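Local atomic coordinates of DNA polymerase II large subunit (Pyrococcus horikoshii, PDB entry 7OEC), a protein that contains an intein, the part in this crystal, which probably excises itself by protein splicing to leave a replicative DNA polymerase subunit. Residues T9-R21 / K45-P57. The protein carries 2 engineered substitutions. Numbering follows the deposited sequence. Where two conformers were deposited one is given.
Sequences TRILVQINGTPQR and KPKVDIKVYSFNP
Strands 10-15 and 50-56 pair antiparallel, with Gln14 and Lys51 as the hydrogen-bonded pair between the non-hydrogen-bonded pairs Val13-Val52 and Ile15-Ile50. Gln14 N gives a bond of 2.8 Å to Lys51 O, and Lys51 N returns one to Gln14 O. Further bonds run from Asn16 N to Asp49 O and from Tyr53 N to Leu12 O. A water bridges Leu12 O (2.8 Å) and Tyr53 O (2.6 Å), where the strands begin to part.

On one face, Ile50 CD1 lies 3.8 Å from Ile15 CG1, the two side chains side by side and pointing the same way. With CG1 of Ile50 anti to the backbone N (chi1 -173°) and the chain extended beyond it (chi2 165°), CD1 also comes near Val13 CB. Val48 CG2 meets Ile15 CG2 at 3.8 Å, and Leu27 of helix 24-29 touches Ile50.

Strand 10-15 also forms a hairpin with strand 18-23 through a type I' turn, Ile15 to Thr18. This places strand 10-15 between two antiparallel neighbours in the largely beta intein splicing domain (the Hint fold).

On the other side of the sheet, the Tyr53 ring leans across strand 10-15. Leu12 CG comes within 3.5 Å of Tyr53 CD2, and Leu12 CD2 makes an off-centre CH-pi contact. Val13 O sits at the ring edge, 3.4 Å from Tyr53 CE2. Pro19 CB reaches Tyr53 OH at 3.6 Å. With an alanine in place of Tyr53, Leu12 and Pro19 would probably lose the ring that both pack against, opening a gap over strand 10-15. Gln14 runs extended beside Lys51, whose NZ forms a salt bridge with Asp66.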
ATOM      1  N   THR A   9      -0.515  -3.998  -7.685  1.00 19.66           N
ATOM      2  CA  THR A   9      -1.251  -3.406  -6.584  1.00 17.70           C
ATOM      3  C   THR A   9      -1.777  -2.051  -7.010  1.00 18.25           C
ATOM      4  O   THR A   9      -1.048  -1.255  -7.608  1.00 20.59           O
ATOM      5  CB  THR A   9      -0.288  -3.205  -5.416  1.00 16.89           C
ATOM      6  OG1 THR A   9       0.290  -4.440  -4.996  1.00 18.82           O
ATOM      7  CG2 THR A   9      -0.971  -2.587  -4.216  1.00 18.89           C
ATOM      8  N   ARG A  10      -3.035  -1.779  -6.681  1.00 17.89           N
ATOM      9  CA  ARG A  10      -3.629  -0.501  -7.017  1.00 18.32           C
ATOM     10  C   ARG A  10      -3.497   0.432  -5.830  1.00 18.05           C
ATOM     11  O   ARG A  10      -3.562   0.002  -4.669  1.00 18.76           O
ATOM     12  CB  ARG A  10      -5.098  -0.645  -7.410  1.00 20.87           C
ATOM     13  CG  ARG A  10      -5.303  -1.212  -8.814  1.00 30.27           C
ATOM     14  CD  ARG A  10      -5.108  -2.702  -8.860  1.00 42.54           C
ATOM     15  NE  ARG A  10      -6.071  -3.445  -8.037  1.00 47.21           N
ATOM     16  CZ  ARG A  10      -5.812  -4.622  -7.448  1.00 46.30           C
ATOM     17  NH1 ARG A  10      -4.596  -5.207  -7.573  1.00 41.80           N
ATOM     18  NH2 ARG A  10      -6.769  -5.192  -6.704  1.00 44.23           N
ATOM     19  N   ILE A  11      -3.302   1.709  -6.121  1.00 18.71           N
ATOM     20  CA  ILE A  11      -3.193   2.716  -5.086  1.00 18.86           C
ATOM     21  C   ILE A  11      -4.062   3.935  -5.401  1.00 18.57           C
ATOM     22  O   ILE A  11      -4.178   4.355  -6.561  1.00 19.19           O
ATOM     23  CB  ILE A  11      -1.722   3.111  -4.878  1.00 20.43           C
ATOM     24  CG1 ILE A  11      -1.579   4.010  -3.664  1.00 21.35           C
ATOM     25  CG2 ILE A  11      -1.180   3.656  -6.124  1.00 24.17           C
ATOM     26  CD1 ILE A  11      -0.141   4.113  -3.188  1.00 26.00           C
ATOM     27  N   LEU A  12      -4.704   4.476  -4.358  1.00 18.07           N
ATOM     28  CA  LEU A  12      -5.587   5.628  -4.502  1.00 18.79           C
ATOM     29  C   LEU A  12      -4.783   6.922  -4.476  1.00 20.15           C
ATOM     30  O   LEU A  12      -4.053   7.209  -3.515  1.00 20.72           O
ATOM     31  CB  LEU A  12      -6.595   5.634  -3.367  1.00 21.52           C
ATOM     32  CG  LEU A  12      -7.711   6.673  -3.428  1.00 29.08           C
ATOM     33  CD1 LEU A  12      -8.574   6.489  -4.671  1.00 31.75           C
ATOM     34  CD2 LEU A  12      -8.542   6.644  -2.147  1.00 31.93           C
ATOM     35  N   VAL A  13      -4.893   7.679  -5.563  1.00 21.17           N
ATOM     36  CA  VAL A  13      -4.169   8.914  -5.776  1.00 20.41           C
ATOM     37  C   VAL A  13      -5.142   9.980  -6.260  1.00 21.99           C
ATOM     38  O   VAL A  13      -6.296   9.717  -6.601  1.00 24.19           O
ATOM     39  CB  VAL A  13      -3.017   8.745  -6.793  1.00 19.91           C
ATOM     40  CG1 VAL A  13      -1.946   7.783  -6.211  1.00 22.09           C
ATOM     41  CG2 VAL A  13      -3.486   8.277  -8.156  1.00 22.71           C
ATOM     42  N   GLN A  14      -4.659  11.208  -6.246  1.00 21.11           N
ATOM     43  CA  GLN A  14      -5.353  12.342  -6.817  1.00 25.06           C
ATOM     44  C   GLN A  14      -4.463  12.862  -7.931  1.00 22.41           C
ATOM     45  O   GLN A  14      -3.331  13.288  -7.665  1.00 23.63           O
ATOM     46  CB  GLN A  14      -5.533  13.432  -5.772  1.00 26.95           C
ATOM     47  CG  GLN A  14      -6.473  14.471  -6.317  1.00 31.71           C
ATOM     48  CD  GLN A  14      -6.545  15.660  -5.480  1.00 38.53           C
ATOM     49  OE1 GLN A  14      -7.589  15.933  -4.907  1.00 42.71           O
ATOM     50  NE2 GLN A  14      -5.437  16.405  -5.387  1.00 39.79           N
ATOM     51  N   ILE A  15      -4.941  12.792  -9.172  1.00 24.07           N
ATOM     52  CA  ILE A  15      -4.157  13.237 -10.321  1.00 24.95           C
ATOM     53  C   ILE A  15      -4.861  14.445 -10.914  1.00 25.93           C
ATOM     54  O   ILE A  15      -6.035  14.359 -11.305  1.00 28.43           O
ATOM     55  CB  ILE A  15      -3.955  12.139 -11.380  1.00 24.65           C
ATOM     56  CG1 ILE A  15      -3.185  10.945 -10.789  1.00 25.65           C
ATOM     57  CG2 ILE A  15      -3.205  12.753 -12.565  1.00 27.41           C
ATOM     58  CD1 ILE A  15      -3.004   9.818 -11.700  1.00 26.64           C
ATOM     59  N   ASN A  16      -4.178  15.583 -10.906  1.00 26.56           N
ATOM     60  CA  ASN A  16      -4.740  16.821 -11.413  1.00 28.54           C
ATOM     61  C   ASN A  16      -6.144  17.062 -10.852  1.00 31.40           C
ATOM     62  O   ASN A  16      -7.085  17.409 -11.574  1.00 33.37           O
ATOM     63  CB  ASN A  16      -4.778  16.850 -12.941  1.00 30.58           C
ATOM     64  CG  ASN A  16      -3.406  16.903 -13.591  1.00 34.63           C
ATOM     65  OD1 ASN A  16      -2.958  15.947 -14.258  1.00 36.31           O
ATOM     66  ND2 ASN A  16      -2.776  18.047 -13.492  1.00 40.50           N
ATOM     67  N   GLY A  17      -6.273  16.878  -9.540  1.00 33.06           N
ATOM     68  CA  GLY A  17      -7.505  17.127  -8.830  1.00 36.09           C
ATOM     69  C   GLY A  17      -8.569  16.045  -8.896  1.00 35.12           C
ATOM     70  O   GLY A  17      -9.629  16.237  -8.293  1.00 39.88           O
ATOM     71  N   THR A  18      -8.348  14.929  -9.633  1.00 30.99           N
ATOM     72  CA  THR A  18      -9.339  13.858  -9.816  1.00 31.23           C
ATOM     73  C   THR A  18      -8.894  12.634  -9.046  1.00 28.80           C
ATOM     74  O   THR A  18      -7.794  12.135  -9.309  1.00 27.41           O
ATOM     75  CB  THR A  18      -9.456  13.462 -11.319  1.00 35.35           C
ATOM     76  OG1 THR A  18      -9.917  14.564 -12.095  1.00 38.74           O
ATOM     77  CG2 THR A  18     -10.434  12.318 -11.525  1.00 36.61           C
ATOM     78  N   PRO A  19      -9.705  12.081  -8.154  1.00 28.10           N
ATOM     79  CA  PRO A  19      -9.299  10.838  -7.500  1.00 30.80           C
ATOM     80  C   PRO A  19      -9.392   9.671  -8.456  1.00 32.73           C
ATOM     81  O   PRO A  19     -10.282   9.591  -9.313  1.00 36.74           O
ATOM     82  CB  PRO A  19     -10.269  10.693  -6.321  1.00 34.89           C
ATOM     83  CG  PRO A  19     -11.377  11.547  -6.614  1.00 36.06           C
ATOM     84  CD  PRO A  19     -10.974  12.597  -7.630  1.00 32.87           C
ATOM     85  N   GLN A  20      -8.443   8.760  -8.289  1.00 29.96           N
ATOM     86  CA  GLN A  20      -8.480   7.535  -9.057  1.00 30.59           C
ATOM     87  C   GLN A  20      -7.475   6.552  -8.533  1.00 28.56           C
ATOM     88  O   GLN A  20      -6.634   6.885  -7.703  1.00 26.80           O
ATOM     89  CB  GLN A  20      -8.077   7.800 -10.466  1.00 32.14           C
ATOM     90  CG  GLN A  20      -6.784   8.431 -10.559  1.00 32.58           C
ATOM     91  CD  GLN A  20      -6.720   9.149 -11.848  1.00 36.37           C
ATOM     92  OE1 GLN A  20      -7.077  10.331 -11.951  1.00 41.65           O
ATOM     93  NE2 GLN A  20      -6.331   8.422 -12.880  1.00 38.84           N
ATOM     94  N   ARG A  21      -7.541   5.349  -9.081  1.00 26.77           N
ATOM     95  CA  ARG A  21      -6.637   4.281  -8.704  1.00 23.91           C
ATOM     96  C   ARG A  21      -5.689   4.019  -9.858  1.00 22.62           C
ATOM     97  O   ARG A  21      -6.108   3.992 -11.017  1.00 26.88           O
ATOM     98  CB  ARG A  21      -7.386   3.007  -8.325  1.00 28.54           C
ATOM     99  CG  ARG A  21      -7.934   3.075  -6.964  1.00 32.40           C
ATOM    100  CD  ARG A  21      -8.445   1.703  -6.632  1.00 39.78           C
ATOM    101  NE  ARG A  21      -9.627   1.948  -5.894  1.00 45.33           N
ATOM    102  CZ  ARG A  21     -10.582   1.082  -5.667  1.00 46.92           C
ATOM    103  NH1 ARG A  21     -11.588   1.568  -4.961  1.00 53.32           N
ATOM    104  NH2 ARG A  21     -10.560  -0.180  -6.162  1.00 38.80           N
ATOM    105  N   LYS A  45      10.671  12.807 -10.011  1.00 26.10           N
ATOM    106  CA  LYS A  45      10.105  13.979 -10.669  1.00 26.64           C
ATOM    107  C   LYS A  45       8.794  13.610 -11.332  1.00 26.04           C
ATOM    108  O   LYS A  45       8.782  12.800 -12.266  1.00 26.87           O
ATOM    109  CB  LYS A  45      11.079  14.507 -11.706  1.00 34.66           C
ATOM    110  CG  LYS A  45      12.263  15.258 -11.074  1.00 43.86           C
ATOM    111  CD  LYS A  45      13.115  15.937 -12.143  1.00 48.86           C
ATOM    112  CE  LYS A  45      14.325  16.678 -11.545  1.00 53.15           C
ATOM    113  NZ  LYS A  45      15.196  17.410 -12.544  1.00 56.30           N
ATOM    114  N   PRO A  46       7.683  14.162 -10.895  1.00 25.42           N
ATOM    115  CA  PRO A  46       6.376  13.750 -11.413  1.00 24.45           C
ATOM    116  C   PRO A  46       6.046  14.321 -12.787  1.00 24.92           C
ATOM    117  O   PRO A  46       6.317  15.483 -13.107  1.00 29.44           O
ATOM    118  CB  PRO A  46       5.425  14.321 -10.364  1.00 26.98           C
ATOM    119  CG  PRO A  46       6.184  15.573  -9.873  1.00 29.64           C
ATOM    120  CD  PRO A  46       7.589  15.111  -9.780  1.00 28.60           C
ATOM    121  N   LYS A  47       5.421  13.473 -13.607  1.00 24.84           N
ATOM    122  CA  LYS A  47       4.970  13.894 -14.937  1.00 25.06           C
ATOM    123  C   LYS A  47       3.590  14.564 -14.923  1.00 27.43           C
ATOM    124  O   LYS A  47       3.212  15.228 -15.898  1.00 30.27           O
ATOM    125  CB  LYS A  47       4.920  12.687 -15.877  1.00 26.12           C
ATOM    126  CG  LYS A  47       6.266  12.067 -16.167  1.00 25.35           C
ATOM    127  CD  LYS A  47       6.127  10.773 -16.963  1.00 29.10           C
ATOM    128  CE  LYS A  47       7.505  10.139 -17.164  1.00 33.30           C
ATOM    129  NZ  LYS A  47       7.405   8.731 -17.643  1.00 38.03           N
ATOM    130  N   VAL A  48       2.837  14.383 -13.840  1.00 28.09           N
ATOM    131  CA  VAL A  48       1.494  14.915 -13.658  1.00 26.63           C
ATOM    132  C   VAL A  48       1.465  15.447 -12.232  1.00 25.96           C
ATOM    133  O   VAL A  48       2.301  15.091 -11.392  1.00 27.93           O
ATOM    134  CB  VAL A  48       0.400  13.834 -13.860  1.00 27.10           C
ATOM    135  CG1 VAL A  48       0.410  13.351 -15.327  1.00 27.97           C
ATOM    136  CG2 VAL A  48       0.623  12.659 -12.904  1.00 29.29           C
ATOM    137  N   ASP A  49       0.494  16.315 -11.955  1.00 29.26           N
ATOM    138  CA  ASP A  49       0.318  16.850 -10.604  1.00 31.89           C
ATOM    139  C   ASP A  49      -0.391  15.788  -9.777  1.00 28.07           C
ATOM    140  O   ASP A  49      -1.552  15.466 -10.037  1.00 31.61           O
ATOM    141  CB  ASP A  49      -0.478  18.155 -10.620  1.00 37.85           C
ATOM    142  CG  ASP A  49       0.345  19.371 -11.191  1.00 50.60           C
ATOM    143  OD1 ASP A  49       1.588  19.445 -10.972  1.00 54.73           O
ATOM    144  OD2 ASP A  49      -0.253  20.260 -11.864  1.00 56.67           O
ATOM    145  N   ILE A  50       0.316  15.177  -8.838  1.00 26.50           N
ATOM    146  CA  ILE A  50      -0.159  13.954  -8.200  1.00 26.33           C
ATOM    147  C   ILE A  50       0.052  14.058  -6.700  1.00 26.73           C
ATOM    148  O   ILE A  50       1.044  14.631  -6.229  1.00 29.30           O
ATOM    149  CB  ILE A  50       0.499  12.687  -8.819  1.00 27.27           C
ATOM    150  CG1 ILE A  50      -0.169  11.412  -8.233  1.00 26.36           C
ATOM    151  CG2 ILE A  50       2.068  12.709  -8.690  1.00 29.46           C
ATOM    152  CD1 ILE A  50       0.100  10.161  -8.963  1.00 28.55           C
ATOM    153  N   LYS A  51      -0.941  13.570  -5.961  1.00 23.49           N
ATOM    154  CA  LYS A  51      -0.849  13.384  -4.528  1.00 23.64           C
ATOM    155  C   LYS A  51      -1.369  11.989  -4.207  1.00 22.92           C
ATOM    156  O   LYS A  51      -2.111  11.387  -4.982  1.00 23.50           O
ATOM    157  CB  LYS A  51      -1.641  14.470  -3.798  1.00 29.25           C
ATOM    158  CG  LYS A  51      -1.020  15.864  -3.851  1.00 37.65           C
ATOM    159  CD  LYS A  51      -1.920  16.808  -3.135  1.00 45.16           C
ATOM    160  CE  LYS A  51      -1.472  18.247  -3.280  1.00 50.05           C
ATOM    161  NZ  LYS A  51       0.009  18.388  -3.161  1.00 53.01           N
ATOM    162  N   VAL A  52      -0.947  11.449  -3.081  1.00 21.84           N
ATOM    163  CA  VAL A  52      -1.397  10.136  -2.655  1.00 21.40           C
ATOM    164  C   VAL A  52      -2.363  10.307  -1.498  1.00 24.00           C
ATOM    165  O   VAL A  52      -2.203  11.203  -0.658  1.00 24.00           O
ATOM    166  CB  VAL A  52      -0.192   9.232  -2.330  1.00 21.57           C
ATOM    167  CG1 VAL A  52       0.592   9.702  -1.112  1.00 22.19           C
ATOM    168  CG2 VAL A  52      -0.665   7.818  -2.121  1.00 23.20           C
ATOM    169  N   TYR A  53      -3.411   9.491  -1.477  1.00 21.59           N
ATOM    170  CA  TYR A  53      -4.278   9.488  -0.313  1.00 24.48           C
ATOM    171  C   TYR A  53      -3.693   8.624   0.800  1.00 23.20           C
ATOM    172  O   TYR A  53      -3.257   7.488   0.598  1.00 25.62           O
ATOM    173  CB  TYR A  53      -5.638   8.956  -0.698  1.00 28.85           C
ATOM    174  CG  TYR A  53      -6.526   9.925  -1.462  1.00 32.24           C
ATOM    175  CD1 TYR A  53      -7.391  10.755  -0.796  1.00 40.03           C
ATOM    176  CD2 TYR A  53      -6.533   9.959  -2.832  1.00 31.50           C
ATOM    177  CE1 TYR A  53      -8.219  11.585  -1.459  1.00 43.90           C
ATOM    178  CE2 TYR A  53      -7.370  10.799  -3.524  1.00 35.63           C
ATOM    179  CZ  TYR A  53      -8.213  11.615  -2.825  1.00 41.93           C
ATOM    180  OH  TYR A  53      -9.091  12.484  -3.422  1.00 48.12           O
ATOM    181  N   SER A  54      -3.670   9.181   1.976  1.00 24.63           N
ATOM    182  CA  SER A  54      -3.127   8.510   3.141  0.58 20.83           C
ATOM    183  C   SER A  54      -4.185   8.504   4.227  1.00 23.07           C
ATOM    184  O   SER A  54      -5.217   9.154   4.136  1.00 25.08           O
ATOM    185  CB  SER A  54      -1.864   9.194   3.701  0.58 22.72           C
ATOM    186  OG  SER A  54      -0.791   9.139   2.800  0.58 24.06           O
ATOM    187  N   PHE A  55      -3.920   7.751   5.262  1.00 25.56           N
ATOM    188  CA  PHE A  55      -4.768   7.727   6.434  1.00 25.14           C
ATOM    189  C   PHE A  55      -3.938   8.251   7.596  1.00 23.80           C
ATOM    190  O   PHE A  55      -2.824   7.762   7.842  1.00 25.77           O
ATOM    191  CB  PHE A  55      -5.275   6.312   6.724  1.00 26.39           C
ATOM    192  CG  PHE A  55      -6.439   6.278   7.660  1.00 27.71           C
ATOM    193  CD1 PHE A  55      -6.278   5.976   9.005  1.00 30.60           C
ATOM    194  CD2 PHE A  55      -7.706   6.616   7.198  1.00 30.41           C
ATOM    195  CE1 PHE A  55      -7.373   5.984   9.847  1.00 31.71           C
ATOM    196  CE2 PHE A  55      -8.795   6.631   8.049  1.00 31.05           C
ATOM    197  CZ  PHE A  55      -8.632   6.303   9.362  1.00 30.76           C
ATOM    198  N   ASN A  56      -4.467   9.277   8.276  1.00 22.87           N
ATOM    199  CA  ASN A  56      -3.828   9.881   9.425  1.00 22.37           C
ATOM    200  C   ASN A  56      -4.389   9.211  10.667  1.00 24.18           C
ATOM    201  O   ASN A  56      -5.544   9.494  11.066  1.00 24.84           O
ATOM    202  CB  ASN A  56      -4.090  11.372   9.486  1.00 21.86           C
ATOM    203  CG  ASN A  56      -3.499  11.965  10.698  1.00 26.24           C
ATOM    204  OD1 ASN A  56      -2.788  11.281  11.444  1.00 28.94           O
ATOM    205  ND2 ASN A  56      -3.732  13.241  10.903  1.00 27.85           N
ATOM    206  N   PRO A  57      -3.614   8.311  11.282  1.00 24.00           N
ATOM    207  CA  PRO A  57      -4.144   7.588  12.440  1.00 25.98           C
ATOM    208  C   PRO A  57      -4.325   8.472  13.645  1.00 26.63           C
ATOM    209  O   PRO A  57      -5.070   8.099  14.550  1.00 27.94           O
ATOM    210  CB  PRO A  57      -3.089   6.513  12.698  1.00 29.69           C
ATOM    211  CG  PRO A  57      -1.767   7.165  12.212  1.00 30.28           C
ATOM    212  CD  PRO A  57      -2.195   7.964  10.995  1.00 26.04           C
TER
HETATM  213  O   HOH W   1      -3.176   5.702  -1.295  1.00 19.76           O